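Local coordinates for protein undecaprenyl Pyrophosphate Synthase (Helicobacter pylori, PDB 2D2R) that probably condenses isopentenyl diphosphate with allylic pyrophosphates, using magnesium, to build long isoprenoid chains such as undecaprenyl diphosphate, at residues A[114-117]-A[118-121]; A[123-126]-A[127-131]; A[141-145]-A[146-150]; A[170-173]-A[174-178]. All coordinates share one frame; numbering follows the deposited sequence.

Interaction 1 of 4, residues A[114-117]-A[118-121]; sequences FSKE and LRDT
Over one face of the Phe114 ring sits methyl CD2 of Leu118, a CH-pi contact with CD2 3.7 Å from the ring centroid and 14° off the normal. One face of the Arg119 guanidinium carries Phe114 O, 2.9 Å above the plane and off its centre; the carbonyl's angle to NH2 is too poor for a hydrogen bond. The amine of Lys116 is modelled at the guanidinium edge so close to Arg119 NH2 that its position is doubtful. These groups lie at the start of helix 116-129, the connecting helix of a beta-alpha-beta unit between strands 104-108 and 136-140. Ser115 is its N-cap. With chi1 at 82°, OG is folded between the backbone N and the carbonyl carbon, where it accepts from Leu118 N at 3.0 Å, while Ser115 O takes the nearly straight bond from Arg119 N at 2.9 Å. Two residues on, Glu117 O is gripped twice by Thr121, by N at 2.9 Å and by OG1 at 3.3 Å, from opposite faces of the carbonyl plane. The Glu117 carboxylate finds its salt bridge outside, with Lys88 of helix 80-100; Met84 of that helix touches Phe114, Ser115 and Leu118. The first turn is thus polar at its cap and apolar beneath it: Ser115 OG gives the Leu118 amide a nearly straight bond, where Ser115 O offers just a weak one, and the phenyl-methyl contact packs against the neighbouring helix.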
loop_
_atom_site.group_PDB
_atom_site.type_symbol
_atom_site.label_atom_id
_atom_site.label_comp_id
_atom_site.label_asym_id
_atom_site.label_seq_id
_atom_site.Cartn_x
_atom_site.Cartn_y
_atom_site.Cartn_z
ATOM N N PHE A 114 -0.593 -24.918 -5.891
ATOM C CA PHE A 114 -0.458 -25.892 -4.802
ATOM C C PHE A 114 -0.617 -27.342 -5.216
ATOM O O PHE A 114 -1.194 -27.648 -6.267
ATOM C CB PHE A 114 -1.462 -25.613 -3.685
ATOM C CG PHE A 114 -1.131 -24.400 -2.873
ATOM C CD1 PHE A 114 0.187 -23.985 -2.734
ATOM C CD2 PHE A 114 -2.126 -23.678 -2.236
ATOM C CE1 PHE A 114 0.500 -22.864 -1.975
ATOM C CE2 PHE A 114 -1.814 -22.553 -1.475
ATOM C CZ PHE A 114 -0.510 -22.147 -1.345
ATOM N N SER A 115 -0.102 -28.240 -4.375
ATOM C CA SER A 115 -0.248 -29.673 -4.612
ATOM C C SER A 115 -1.731 -29.933 -4.341
ATOM O O SER A 115 -2.312 -29.338 -3.411
ATOM C CB SER A 115 0.549 -30.472 -3.597
ATOM O OG SER A 115 -0.191 -30.593 -2.392
ATOM N N LYS A 116 -2.338 -30.810 -5.140
ATOM C CA LYS A 116 -3.759 -31.149 -4.989
ATOM C C LYS A 116 -4.074 -31.476 -3.539
ATOM O O LYS A 116 -5.159 -31.166 -3.039
ATOM C CB LYS A 116 -4.131 -32.362 -5.869
ATOM C CG LYS A 116 -4.104 -32.065 -7.348
ATOM C CD LYS A 116 -4.913 -30.777 -7.642
ATOM C CE LYS A 116 -4.850 -30.355 -9.120
ATOM N NZ LYS A 116 -3.468 -30.028 -9.583
ATOM N N GLU A 117 -3.117 -32.097 -2.856
ATOM C CA GLU A 117 -3.350 -32.480 -1.482
ATOM C C GLU A 117 -3.507 -31.242 -0.591
ATOM O O GLU A 117 -4.418 -31.176 0.242
ATOM C CB GLU A 117 -2.204 -33.376 -1.007
ATOM C CG GLU A 117 -2.224 -33.746 0.474
ATOM C CD GLU A 117 -3.467 -34.523 0.912
ATOM O OE1 GLU A 117 -3.796 -35.548 0.272
ATOM O OE2 GLU A 117 -4.111 -34.115 1.917
ATOM N N LEU A 118 -2.633 -30.255 -0.770
ATOM C CA LEU A 118 -2.713 -29.048 0.050
ATOM C C LEU A 118 -3.961 -28.262 -0.311
ATOM O O LEU A 118 -4.721 -27.859 0.569
ATOM C CB LEU A 118 -1.489 -28.179 -0.164
ATOM C CG LEU A 118 -1.550 -26.826 0.560
ATOM C CD1 LEU A 118 -1.775 -27.030 2.068
ATOM C CD2 LEU A 118 -0.248 -26.080 0.294
ATOM N N ARG A 119 -4.181 -28.074 -1.609
ATOM C CA ARG A 119 -5.352 -27.335 -2.094
ATOM C C ARG A 119 -6.606 -28.033 -1.580
ATOM O O ARG A 119 -7.619 -27.412 -1.260
ATOM C CB ARG A 119 -5.316 -27.287 -3.616
ATOM C CG ARG A 119 -6.243 -26.288 -4.244
ATOM C CD ARG A 119 -5.747 -25.949 -5.642
ATOM N NE ARG A 119 -5.088 -27.099 -6.251
ATOM C CZ ARG A 119 -4.288 -27.034 -7.306
ATOM N NH1 ARG A 119 -4.040 -25.862 -7.895
ATOM N NH2 ARG A 119 -3.714 -28.137 -7.752
ATOM N N ASP A 120 -6.498 -29.344 -1.442
ATOM C CA ASP A 120 -7.592 -30.172 -0.944
ATOM C C ASP A 120 -7.842 -29.904 0.548
ATOM O O ASP A 120 -8.994 -29.709 0.981
ATOM C CB ASP A 120 -7.251 -31.660 -1.175
ATOM C CG ASP A 120 -8.470 -32.545 -1.120
ATOM O OD1 ASP A 120 -9.011 -32.752 -0.006
ATOM O OD2 ASP A 120 -8.899 -33.032 -2.188
ATOM N N THR A 121 -6.782 -29.882 1.343
ATOM C CA THR A 121 -6.973 -29.630 2.753
ATOM C C THR A 121 -7.393 -28.198 2.961
ATOM O O THR A 121 -8.190 -27.893 3.854
ATOM C CB THR A 121 -5.708 -29.881 3.523
ATOM O OG1 THR A 121 -5.350 -31.263 3.370
ATOM C CG2 THR A 121 -5.895 -29.536 4.991
#

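Interaction 2 of 4, residues A[123-126]-A[127-131]; sequences LQLE and NDTRH
Asn127 N and Asp128 N reach back to Leu123 O and Gln124 O at 3.0 and 2.9 Å in nearly straight bonds, the regular i to i-4 pattern of a helix about to end. This is the last turn of helix 116-129, in the beta-alpha-beta unit that leads from strand 104-108 to strand 136-140. Among the side chains, Leu125 and Thr129 stand one turn apart on the buried side and meet loosely through CD1 and CG2 at 4.0 Å. The chi1 of Thr129, 69°, turns OG1 back toward Leu125 O at 2.9 Å, a bond left doubtful by the poorly placed carbonyl. The same OG1 bonds to Phe105 N, and Glu126 OE1, at the end of an extended chain, takes Ala107 N, so two helix side chains bond to main-chain amides of strand 104-108. Leu125 also packs on Leu91, Arg95 and Tyr98 of helix 80-100. In Asp128, OD1 lies 3.1 Å from Gln124 O, two acceptors facing each other; the nearby positive charge of Arg95, salt-bridged to OD2, probably offsets the cost. Glu126 O receives a weak bond from Arg130 N at 2.9 Å. Thr129 N meets the same oxygen at 3.2 Å, standing 65° out of the carbonyl plane in an i to i-3 bond.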
loop_
_atom_site.group_PDB
_atom_site.type_symbol
_atom_site.label_atom_id
_atom_site.label_comp_id
_atom_site.label_asym_id
_atom_site.label_seq_id
_atom_site.Cartn_x
_atom_site.Cartn_y
_atom_site.Cartn_z
ATOM N N LEU A 123 -9.204 -26.146 0.904
ATOM C CA LEU A 123 -10.621 -26.058 0.592
ATOM C C LEU A 123 -11.487 -26.720 1.667
ATOM O O LEU A 123 -12.565 -26.233 1.996
ATOM C CB LEU A 123 -10.907 -26.700 -0.771
ATOM C CG LEU A 123 -10.196 -26.178 -2.038
ATOM C CD1 LEU A 123 -10.755 -26.906 -3.242
ATOM C CD2 LEU A 123 -10.404 -24.694 -2.219
ATOM N N GLN A 124 -11.019 -27.817 2.238
ATOM C CA GLN A 124 -11.824 -28.477 3.249
ATOM C C GLN A 124 -11.907 -27.761 4.565
ATOM O O GLN A 124 -12.963 -27.760 5.200
ATOM C CB GLN A 124 -11.340 -29.909 3.465
ATOM C CG GLN A 124 -11.677 -30.814 2.284
ATOM C CD GLN A 124 -12.609 -31.931 2.676
ATOM O OE1 GLN A 124 -12.284 -32.757 3.543
ATOM N NE2 GLN A 124 -13.773 -31.966 2.048
ATOM N N LEU A 125 -10.817 -27.143 5.004
ATOM C CA LEU A 125 -10.898 -26.443 6.281
ATOM C C LEU A 125 -11.850 -25.270 6.081
ATOM O O LEU A 125 -12.535 -24.863 7.010
ATOM C CB LEU A 125 -9.523 -25.953 6.737
ATOM C CG LEU A 125 -9.401 -25.373 8.143
ATOM C CD1 LEU A 125 -9.850 -26.392 9.168
ATOM C CD2 LEU A 125 -7.948 -24.991 8.409
ATOM N N GLU A 126 -11.895 -24.757 4.853
ATOM C CA GLU A 126 -12.782 -23.644 4.508
ATOM C C GLU A 126 -14.231 -24.101 4.617
ATOM O O GLU A 126 -15.026 -23.494 5.330
ATOM C CB GLU A 126 -12.473 -23.128 3.102
ATOM C CG GLU A 126 -11.226 -22.219 3.061
ATOM C CD GLU A 126 -10.914 -21.691 1.672
ATOM O OE1 GLU A 126 -10.405 -20.542 1.569
ATOM O OE2 GLU A 126 -11.167 -22.429 0.680
ATOM N N ASN A 127 -14.554 -25.185 3.921
ATOM C CA ASN A 127 -15.896 -25.770 3.956
ATOM C C ASN A 127 -16.318 -25.942 5.410
ATOM O O ASN A 127 -17.336 -25.401 5.852
ATOM C CB ASN A 127 -15.898 -27.158 3.282
ATOM C CG ASN A 127 -16.410 -27.130 1.831
ATOM O OD1 ASN A 127 -15.688 -26.767 0.901
ATOM N ND2 ASN A 127 -17.667 -27.516 1.645
ATOM N N ASP A 128 -15.506 -26.681 6.155
ATOM C CA ASP A 128 -15.773 -26.994 7.547
ATOM C C ASP A 128 -15.986 -25.857 8.523
ATOM O O ASP A 128 -16.668 -26.021 9.543
ATOM C CB ASP A 128 -14.648 -27.875 8.071
ATOM C CG ASP A 128 -14.705 -29.288 7.510
ATOM O OD1 ASP A 128 -15.201 -29.482 6.373
ATOM O OD2 ASP A 128 -14.235 -30.206 8.214
ATOM N N THR A 129 -15.402 -24.704 8.224
ATOM C CA THR A 129 -15.496 -23.571 9.125
ATOM C C THR A 129 -16.391 -22.446 8.624
ATOM O O THR A 129 -16.647 -21.493 9.346
ATOM C CB THR A 129 -14.098 -23.006 9.363
ATOM O OG1 THR A 129 -13.639 -22.397 8.148
ATOM C CG2 THR A 129 -13.134 -24.126 9.740
ATOM N N ARG A 130 -16.860 -22.569 7.391
ATOM C CA ARG A 130 -17.706 -21.556 6.753
ATOM C C ARG A 130 -18.932 -21.233 7.556
ATOM O O ARG A 130 -19.729 -20.408 7.149
ATOM C CB ARG A 130 -18.189 -22.028 5.387
ATOM C CG ARG A 130 -19.215 -23.154 5.490
ATOM C CD ARG A 130 -20.171 -23.186 4.311
ATOM N NE ARG A 130 -19.502 -23.497 3.053
ATOM C CZ ARG A 130 -19.139 -24.720 2.676
ATOM N NH1 ARG A 130 -19.386 -25.758 3.472
ATOM N NH2 ARG A 130 -18.532 -24.906 1.500
ATOM N N HIS A 131 -19.088 -21.899 8.686
ATOM C CA HIS A 131 -20.241 -21.725 9.534
ATOM C C HIS A 131 -20.133 -20.581 10.486
ATOM O O HIS A 131 -21.137 -19.953 10.841
ATOM C CB HIS A 131 -20.482 -22.998 10.329
ATOM C CG HIS A 131 -20.967 -24.133 9.490
ATOM N ND1 HIS A 131 -22.037 -24.007 8.625
ATOM C CD2 HIS A 131 -20.567 -25.424 9.414
ATOM C CE1 HIS A 131 -22.279 -25.175 8.059
ATOM N NE2 HIS A 131 -21.403 -26.053 8.520
#

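Interaction 3 of 4, residues A[141-145]-A[146-150]; sequences LNYGS and KNELS
Tyr143 and Glu148 join the loop after strand 136-140 to the first turn of helix 145-158, a beta-alpha junction at the C-terminal edge of the parallel sheet. The side-chain link is a hydrogen bond from Tyr143 OH to Glu148 OE1, only 2.6 Å long. OE1 lies at the edge of the phenol, in the ring plane, whereas the hydroxyl comes to the carboxylate from 40° above its plane; the two planes are 77° apart. A chi1 of -178° and an extended chain carry the Glu148 carboxylate back past the helix start to reach the hydroxyl. Gln205 NE2 also bonds to OE1, and Asp179 N weakly to OE2, so this buried carboxylate has several donors, which would tend to stabilise its negative charge. Of the backbone bonds, Gly144, the N-cap, gives its carbonyl to Glu148 N at 2.8 Å, and Ser145 O accepts from Leu149 N at 2.9 Å. Gly144 has no side chain to cap the helix; Asn200 OD1 accepts from Lys146 N in the first turn. Separately, Ser145 OG accepts from Leu203 N, tying the helix start to that loop. Apolar and charge contacts lead across the dimer, where Lys146 makes a cation-pi contact with Trp204 of the second subunit and Leu149 packs on that tryptophan. Within the helix, Lys146 O holds both donors of Ser150, N at 3.0 Å and OG at 2.9 Å, which approach from opposite faces of the carbonyl plane.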
loop_
_atom_site.group_PDB
_atom_site.type_symbol
_atom_site.label_atom_id
_atom_site.label_comp_id
_atom_site.label_asym_id
_atom_site.label_seq_id
_atom_site.Cartn_x
_atom_site.Cartn_y
_atom_site.Cartn_z
ATOM N N LEU A 141 -1.461 -17.245 1.515
ATOM C CA LEU A 141 -0.593 -18.332 1.116
ATOM C C LEU A 141 -0.192 -18.237 -0.326
ATOM O O LEU A 141 -1.032 -18.224 -1.218
ATOM C CB LEU A 141 -1.325 -19.661 1.373
ATOM C CG LEU A 141 -1.741 -19.849 2.825
ATOM C CD1 LEU A 141 -2.791 -21.001 2.920
ATOM C CD2 LEU A 141 -0.505 -20.197 3.693
ATOM N N ASN A 142 1.115 -18.202 -0.574
ATOM C CA ASN A 142 1.629 -18.020 -1.942
ATOM C C ASN A 142 0.893 -16.770 -2.452
ATOM O O ASN A 142 0.397 -16.728 -3.569
ATOM C CB ASN A 142 1.286 -19.198 -2.857
ATOM C CG ASN A 142 1.910 -19.088 -4.193
ATOM O OD1 ASN A 142 3.005 -18.505 -4.355
ATOM N ND2 ASN A 142 1.242 -19.650 -5.205
ATOM N N TYR A 143 0.858 -15.770 -1.592
ATOM C CA TYR A 143 0.135 -14.520 -1.872
ATOM C C TYR A 143 0.963 -13.329 -2.314
ATOM O O TYR A 143 2.030 -13.052 -1.754
ATOM C CB TYR A 143 -0.630 -14.086 -0.616
ATOM C CG TYR A 143 -1.403 -12.796 -0.819
ATOM C CD1 TYR A 143 -2.718 -12.805 -1.322
ATOM C CD2 TYR A 143 -0.781 -11.558 -0.624
ATOM C CE1 TYR A 143 -3.396 -11.571 -1.629
ATOM C CE2 TYR A 143 -1.438 -10.345 -0.929
ATOM C CZ TYR A 143 -2.725 -10.342 -1.427
ATOM O OH TYR A 143 -3.318 -9.103 -1.752
ATOM N N GLY A 144 0.420 -12.595 -3.297
ATOM C CA GLY A 144 1.075 -11.379 -3.745
ATOM C C GLY A 144 -0.056 -10.482 -4.210
ATOM O O GLY A 144 -0.931 -10.960 -4.902
ATOM N N SER A 145 -0.037 -9.202 -3.846
ATOM C CA SER A 145 -1.098 -8.281 -4.249
ATOM C C SER A 145 -1.173 -8.043 -5.733
ATOM O O SER A 145 -2.252 -8.067 -6.318
ATOM C CB SER A 145 -0.893 -6.980 -3.435
ATOM O OG SER A 145 -1.995 -6.177 -3.525
ATOM N N LYS A 146 -0.038 -7.799 -6.396
ATOM C CA LYS A 146 -0.119 -7.612 -7.818
ATOM C C LYS A 146 -0.677 -8.840 -8.487
ATOM O O LYS A 146 -1.444 -8.738 -9.429
ATOM C CB LYS A 146 1.241 -7.283 -8.420
ATOM C CG LYS A 146 1.677 -5.914 -8.064
ATOM C CD LYS A 146 3.000 -5.604 -8.802
ATOM C CE LYS A 146 3.413 -4.121 -8.521
ATOM N NZ LYS A 146 4.597 -3.788 -9.350
ATOM N N ASN A 147 -0.278 -10.022 -8.019
ATOM C CA ASN A 147 -0.816 -11.250 -8.597
ATOM C C ASN A 147 -2.301 -11.361 -8.301
ATOM O O ASN A 147 -3.066 -11.731 -9.166
ATOM C CB ASN A 147 -0.078 -12.499 -8.013
ATOM C CG ASN A 147 -0.754 -13.826 -8.444
ATOM O OD1 ASN A 147 -0.544 -14.308 -9.544
ATOM N ND2 ASN A 147 -1.570 -14.359 -7.601
ATOM N N GLU A 148 -2.732 -11.050 -7.085
ATOM C CA GLU A 148 -4.165 -11.118 -6.788
ATOM C C GLU A 148 -4.959 -10.211 -7.741
ATOM O O GLU A 148 -5.996 -10.595 -8.267
ATOM C CB GLU A 148 -4.467 -10.713 -5.349
ATOM C CG GLU A 148 -5.967 -10.812 -4.950
ATOM C CD GLU A 148 -6.269 -10.149 -3.592
ATOM O OE1 GLU A 148 -5.471 -9.269 -3.128
ATOM O OE2 GLU A 148 -7.304 -10.504 -2.994
ATOM N N LEU A 149 -4.468 -8.993 -7.974
ATOM C CA LEU A 149 -5.162 -8.089 -8.872
ATOM C C LEU A 149 -5.159 -8.610 -10.301
ATOM O O LEU A 149 -6.142 -8.420 -11.060
ATOM C CB LEU A 149 -4.542 -6.680 -8.792
ATOM C CG LEU A 149 -5.012 -5.962 -7.507
ATOM C CD1 LEU A 149 -4.010 -4.830 -7.094
ATOM C CD2 LEU A 149 -6.451 -5.382 -7.756
ATOM N N SER A 150 -4.060 -9.260 -10.691
ATOM C CA SER A 150 -3.951 -9.824 -12.026
ATOM C C SER A 150 -4.989 -10.911 -12.191
ATOM O O SER A 150 -5.568 -11.041 -13.242
ATOM C CB SER A 150 -2.573 -10.469 -12.229
ATOM O OG SER A 150 -1.585 -9.461 -12.234
#

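Interaction 4 of 4, residues A[170-173]-A[174-178]; sequences LENE and ISNRL
Ile174 N bonds to Leu170 O at 2.8 Å, and Ser175 N to Glu171 O at 2.9 Å with a nearly straight N-H (171°); together they make up the core of the short helix 171-175, whose N-cap is Leu170. Asn176 N then takes Asn172 O at 3.1 Å. Beyond it Arg177 N turns to Ile174 O, three residues back, and Glu173 O accepts from a water. That water donates to Glu173 O at 2.9 Å and to Glu173 OE1 at 2.7 Å, and accepts from Arg177 NE at 2.8 Å. The bend of the Glu173 chain at chi2, -61°, brings OE1 to where one water can reach both it and the residue's own carbonyl. The two terminal nitrogens of Arg177 also find partners: NH1 bonds to Ser155 OG and NH2 to Ser159 O. At the other end, Leu170 N is satisfied by Ser150 OG of the second subunit. The apolar partners are looser, with Leu170 CB and Ile174 CG1 4.5 Å apart; Ile174 also packs on Leu149 of its own chain and on Phe153 of the second subunit. Glu173 OE1 and Arg177 NH2 remain 4.7 Å apart, so their opposite charges are coupled through the water rather than by a direct salt bridge: it joins the Glu173 carbonyl and carboxylate to Arg177 NE at the end of the helix.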
loop_
_atom_site.group_PDB
_atom_site.type_symbol
_atom_site.label_atom_id
_atom_site.label_comp_id
_atom_site.label_asym_id
_atom_site.label_seq_id
_atom_site.Cartn_x
_atom_site.Cartn_y
_atom_site.Cartn_z
ATOM N N LEU A 170 -14.876 0.483 -12.620
ATOM C CA LEU A 170 -14.899 -0.945 -12.245
ATOM C C LEU A 170 -14.454 -1.292 -10.827
ATOM O O LEU A 170 -14.276 -2.482 -10.482
ATOM C CB LEU A 170 -14.024 -1.724 -13.192
ATOM C CG LEU A 170 -14.390 -1.624 -14.637
ATOM C CD1 LEU A 170 -13.357 -2.327 -15.473
ATOM C CD2 LEU A 170 -15.797 -2.229 -14.820
ATOM N N GLU A 171 -14.245 -0.274 -9.986
ATOM C CA GLU A 171 -13.803 -0.534 -8.611
ATOM C C GLU A 171 -14.634 -1.560 -7.851
ATOM O O GLU A 171 -14.120 -2.511 -7.270
ATOM C CB GLU A 171 -13.722 0.761 -7.748
ATOM C CG GLU A 171 -12.886 1.901 -8.300
ATOM C CD GLU A 171 -12.739 3.085 -7.324
ATOM O OE1 GLU A 171 -12.439 4.190 -7.812
ATOM O OE2 GLU A 171 -12.910 2.915 -6.075
ATOM N N ASN A 172 -15.934 -1.367 -7.805
ATOM C CA ASN A 172 -16.725 -2.317 -7.093
ATOM C C ASN A 172 -16.537 -3.682 -7.752
ATOM O O ASN A 172 -16.503 -4.722 -7.054
ATOM C CB ASN A 172 -18.257 -1.876 -7.134
ATOM C CG ASN A 172 -19.205 -2.898 -6.416
ATOM O OD1 ASN A 172 -19.511 -2.801 -5.186
ATOM N ND2 ASN A 172 -19.717 -3.886 -7.173
ATOM N N GLU A 173 -16.433 -3.723 -9.080
ATOM C CA GLU A 173 -16.298 -5.022 -9.735
ATOM C C GLU A 173 -14.969 -5.704 -9.396
ATOM O O GLU A 173 -14.893 -6.920 -9.283
ATOM C CB GLU A 173 -16.425 -4.929 -11.255
ATOM C CG GLU A 173 -17.802 -4.385 -11.772
ATOM C CD GLU A 173 -18.998 -5.252 -11.378
ATOM O OE1 GLU A 173 -18.835 -6.509 -11.318
ATOM O OE2 GLU A 173 -20.095 -4.672 -11.149
ATOM N N ILE A 174 -13.933 -4.909 -9.210
ATOM C CA ILE A 174 -12.637 -5.507 -8.900
ATOM C C ILE A 174 -12.697 -5.986 -7.488
ATOM O O ILE A 174 -12.338 -7.123 -7.188
ATOM C CB ILE A 174 -11.525 -4.478 -9.073
ATOM C CG1 ILE A 174 -11.366 -4.151 -10.550
ATOM C CG2 ILE A 174 -10.204 -4.989 -8.465
ATOM C CD1 ILE A 174 -10.401 -2.915 -10.860
ATOM N N SER A 175 -13.232 -5.152 -6.607
ATOM C CA SER A 175 -13.304 -5.490 -5.201
ATOM C C SER A 175 -13.971 -6.841 -4.979
ATOM O O SER A 175 -13.573 -7.658 -4.169
ATOM C CB SER A 175 -14.092 -4.396 -4.526
ATOM O OG SER A 175 -14.288 -4.682 -3.184
ATOM N N ASN A 176 -14.970 -7.094 -5.797
ATOM C CA ASN A 176 -15.744 -8.330 -5.622
ATOM C C ASN A 176 -15.207 -9.552 -6.336
ATOM O O ASN A 176 -15.774 -10.639 -6.223
ATOM C CB ASN A 176 -17.216 -7.875 -5.851
ATOM C CG ASN A 176 -17.668 -6.994 -4.653
ATOM O OD1 ASN A 176 -17.778 -5.660 -4.661
ATOM N ND2 ASN A 176 -17.809 -7.686 -3.507
ATOM N N ARG A 177 -14.057 -9.402 -7.010
ATOM C CA ARG A 177 -13.396 -10.532 -7.658
ATOM C C ARG A 177 -12.037 -10.813 -6.974
ATOM O O ARG A 177 -11.347 -11.763 -7.394
ATOM C CB ARG A 177 -13.083 -10.296 -9.138
ATOM C CG ARG A 177 -14.211 -10.003 -10.088
ATOM C CD ARG A 177 -15.246 -11.132 -10.090
ATOM N NE ARG A 177 -16.390 -10.785 -10.951
ATOM C CZ ARG A 177 -16.535 -11.170 -12.212
ATOM N NH1 ARG A 177 -15.612 -11.936 -12.800
ATOM N NH2 ARG A 177 -17.604 -10.758 -12.898
ATOM N N LEU A 178 -11.631 -9.984 -5.990
ATOM C CA LEU A 178 -10.353 -10.193 -5.276
ATOM C C LEU A 178 -10.570 -11.378 -4.347
ATOM O O LEU A 178 -11.707 -11.678 -4.034
ATOM C CB LEU A 178 -10.003 -8.947 -4.450
ATOM C CG LEU A 178 -9.542 -7.802 -5.397
ATOM C CD1 LEU A 178 -9.398 -6.527 -4.647
ATOM C CD2 LEU A 178 -8.186 -8.186 -6.033
HETATM O O HOH W 1 -17.378 -8.333 -9.935
#

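How the interactions relate
Interactions 1 and 2 sit at the two ends of helix 116-129, their centres 14 Å apart. Interaction 1 reaches interaction 3 through Phe114, whose CZ packs 3.8 Å from Leu141 CB. Interactions 3 and 4 meet inside the subunit where Leu149 CD2 lies 3.8 Å from Ile174 CG2, and they meet again across the dimer, where residues 146, 147 and 150 of one chain touch Glu171 of the other. Interaction 3 is the one near the predicted substrate site: the side chains of Ser145 and Leu198 are about 8 Å apart. The other three are structural packing away from the annotated sites; interactions 3 and 4 both touch the second subunit.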